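Local coordinates for acinetobacter secreted protease CpaA (Acinetobacter nosocomialis M2, PDB 6O38), which is a secreted zinc metalloprotease, probably exported by the type II secretion system with the aid of its dedicated chaperone CpaB, at residues Leu210-Phe215 with Ile237-Ala242. Residues are numbered along the deposited sequence; the frame is centred on the assembly and turned at random.
Sequences LTEIAF and IIKSTA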
loop_
_atom_site.group_PDB
_atom_site.type_symbol
_atom_site.label_atom_id
_atom_site.label_comp_id
_atom_site.label_asym_id
_atom_site.label_seq_id
_atom_site.Cartn_x
_atom_site.Cartn_y
_atom_site.Cartn_z
ATOM N N LEU A 210 14.350 -3.061 14.944
ATOM C CA LEU A 210 14.650 -2.570 13.601
ATOM C C LEU A 210 16.126 -2.207 13.533
ATOM O O LEU A 210 16.552 -1.215 14.134
ATOM C CB LEU A 210 13.774 -1.368 13.246
ATOM C CG LEU A 210 13.957 -0.788 11.844
ATOM C CD1 LEU A 210 13.745 -1.867 10.794
ATOM C CD2 LEU A 210 13.009 0.380 11.617
ATOM N N THR A 211 16.900 -3.005 12.803
ATOM C CA THR A 211 18.318 -2.752 12.582
ATOM C C THR A 211 18.521 -2.302 11.141
ATOM O O THR A 211 17.984 -2.917 10.213
ATOM C CB THR A 211 19.151 -4.003 12.871
ATOM O OG1 THR A 211 18.772 -4.550 14.141
ATOM C CG2 THR A 211 20.634 -3.663 12.896
ATOM N N GLU A 212 19.293 -1.233 10.956
ATOM C CA GLU A 212 19.507 -0.634 9.642
ATOM C C GLU A 212 21.002 -0.648 9.343
ATOM O O GLU A 212 21.783 0.019 10.028
ATOM C CB GLU A 212 18.938 0.785 9.599
ATOM C CG GLU A 212 19.092 1.489 8.266
ATOM C CD GLU A 212 18.326 2.799 8.216
ATOM O OE1 GLU A 212 18.960 3.855 8.004
ATOM O OE2 GLU A 212 17.090 2.772 8.400
ATOM N N ILE A 213 21.393 -1.407 8.323
ATOM C CA ILE A 213 22.793 -1.639 7.982
ATOM C C ILE A 213 23.099 -0.896 6.689
ATOM O O ILE A 213 22.486 -1.166 5.648
ATOM C CB ILE A 213 23.094 -3.137 7.845
ATOM C CG1 ILE A 213 22.788 -3.855 9.161
ATOM C CG2 ILE A 213 24.542 -3.355 7.433
ATOM C CD1 ILE A 213 22.648 -5.349 9.023
ATOM N N ALA A 214 24.048 0.033 6.752
ATOM C CA ALA A 214 24.377 0.899 5.628
ATOM C C ALA A 214 25.659 0.448 4.941
ATOM O O ALA A 214 26.653 0.128 5.599
ATOM C CB ALA A 214 24.521 2.350 6.088
ATOM N N PHE A 215 25.625 0.424 3.611
ATOM C CA PHE A 215 26.801 0.226 2.777
ATOM C C PHE A 215 27.132 1.529 2.060
ATOM O O PHE A 215 26.230 2.250 1.621
ATOM C CB PHE A 215 26.577 -0.887 1.746
ATOM C CG PHE A 215 26.663 -2.279 2.311
ATOM C CD1 PHE A 215 25.749 -2.724 3.253
ATOM C CD2 PHE A 215 27.650 -3.152 1.879
ATOM C CE1 PHE A 215 25.826 -4.009 3.763
ATOM C CE2 PHE A 215 27.732 -4.436 2.385
ATOM C CZ PHE A 215 26.818 -4.865 3.327
ATOM N N ILE A 237 17.005 -3.864 7.818
ATOM C CA ILE A 237 17.044 -3.141 6.552
ATOM C C ILE A 237 18.501 -3.004 6.137
ATOM O O ILE A 237 19.348 -2.598 6.942
ATOM C CB ILE A 237 16.366 -1.765 6.661
ATOM C CG1 ILE A 237 14.879 -1.928 6.980
ATOM C CG2 ILE A 237 16.547 -0.976 5.373
ATOM C CD1 ILE A 237 14.160 -0.620 7.227
ATOM N N ILE A 238 18.791 -3.347 4.885
ATOM C CA ILE A 238 20.134 -3.249 4.326
ATOM C C ILE A 238 20.089 -2.237 3.191
ATOM O O ILE A 238 19.344 -2.419 2.219
ATOM C CB ILE A 238 20.652 -4.612 3.839
ATOM C CG1 ILE A 238 20.640 -5.622 4.990
ATOM C CG2 ILE A 238 22.053 -4.476 3.268
ATOM C CD1 ILE A 238 21.150 -6.994 4.612
ATOM N N LYS A 239 20.890 -1.179 3.310
ATOM C CA LYS A 239 20.923 -0.097 2.339
ATOM C C LYS A 239 22.336 0.069 1.801
ATOM O O LYS A 239 23.319 -0.225 2.488
ATOM C CB LYS A 239 20.485 1.236 2.962
ATOM C CG LYS A 239 19.047 1.312 3.434
ATOM C CD LYS A 239 18.830 2.621 4.181
ATOM C CE LYS A 239 17.448 2.707 4.803
ATOM N NZ LYS A 239 17.246 4.010 5.501
ATOM N N SER A 240 22.431 0.539 0.561
ATOM C CA SER A 240 23.726 0.776 -0.057
ATOM C C SER A 240 23.714 2.086 -0.827
ATOM O O SER A 240 22.766 2.383 -1.559
ATOM C CB SER A 240 24.119 -0.364 -1.003
ATOM O OG SER A 240 25.329 -0.064 -1.677
ATOM N N THR A 241 24.781 2.864 -0.651
ATOM C CA THR A 241 25.122 3.959 -1.548
ATOM C C THR A 241 26.494 3.743 -2.172
ATOM O O THR A 241 27.017 4.647 -2.835
ATOM C CB THR A 241 25.079 5.303 -0.811
ATOM O OG1 THR A 241 26.044 5.301 0.249
ATOM C CG2 THR A 241 23.692 5.551 -0.233
ATOM N N ALA A 242 27.081 2.565 -1.976
ATOM C CA ALA A 242 28.415 2.266 -2.469
ATOM C C ALA A 242 28.415 2.108 -3.986
ATOM O O ALA A 242 27.400 1.785 -4.611
ATOM C CB ALA A 242 28.954 0.995 -1.813
#
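Glu212 and Ile237, Ile213 and Ile238, Ala214 and Lys239, and Phe215 and Ser240 pair across two neighbouring parallel strands in a StcE-type beta-sandwich domain. In such a pair one residue bonds through N and O to the two residues flanking its bridge partner: Ile213 N gives its proton to Ile237 O at 2.7 Å, while Ile213 O receives that of Lys239 N, around Ile238. The pairing continues at Phe215, whose N bonds to Lys239 O; Thr241 N, just past the second strand, approaches Phe215 O from above the carbonyl plane, 36° out of it. Glu212 and Ala214 bond instead to strand 183-195, and 266-272 flanks 235-240.

Charge is paired on the partly exposed face of Glu212 and Lys239. Both chains are extended beyond CG and converge diagonally, with Lys239 NZ 3.0 Å from Glu212 OE1 and 3.2 Å from Glu212 OE2. Beside them, Leu210 CD1 meets Ile237 CD1 at 3.8 Å.

The buried face, with Ile213, Phe215, Ile238 and Ser240, is mainly apolar, though Ser240 OG accepts from Ala242 N in an ST turn. The Phe215 ring lies alongside Ile238, and Leu261 touches both. A chi1 of -58° sets Ile238 CG2 opposite the backbone N, and this methyl lies 3.8 Å from Phe215 CE1.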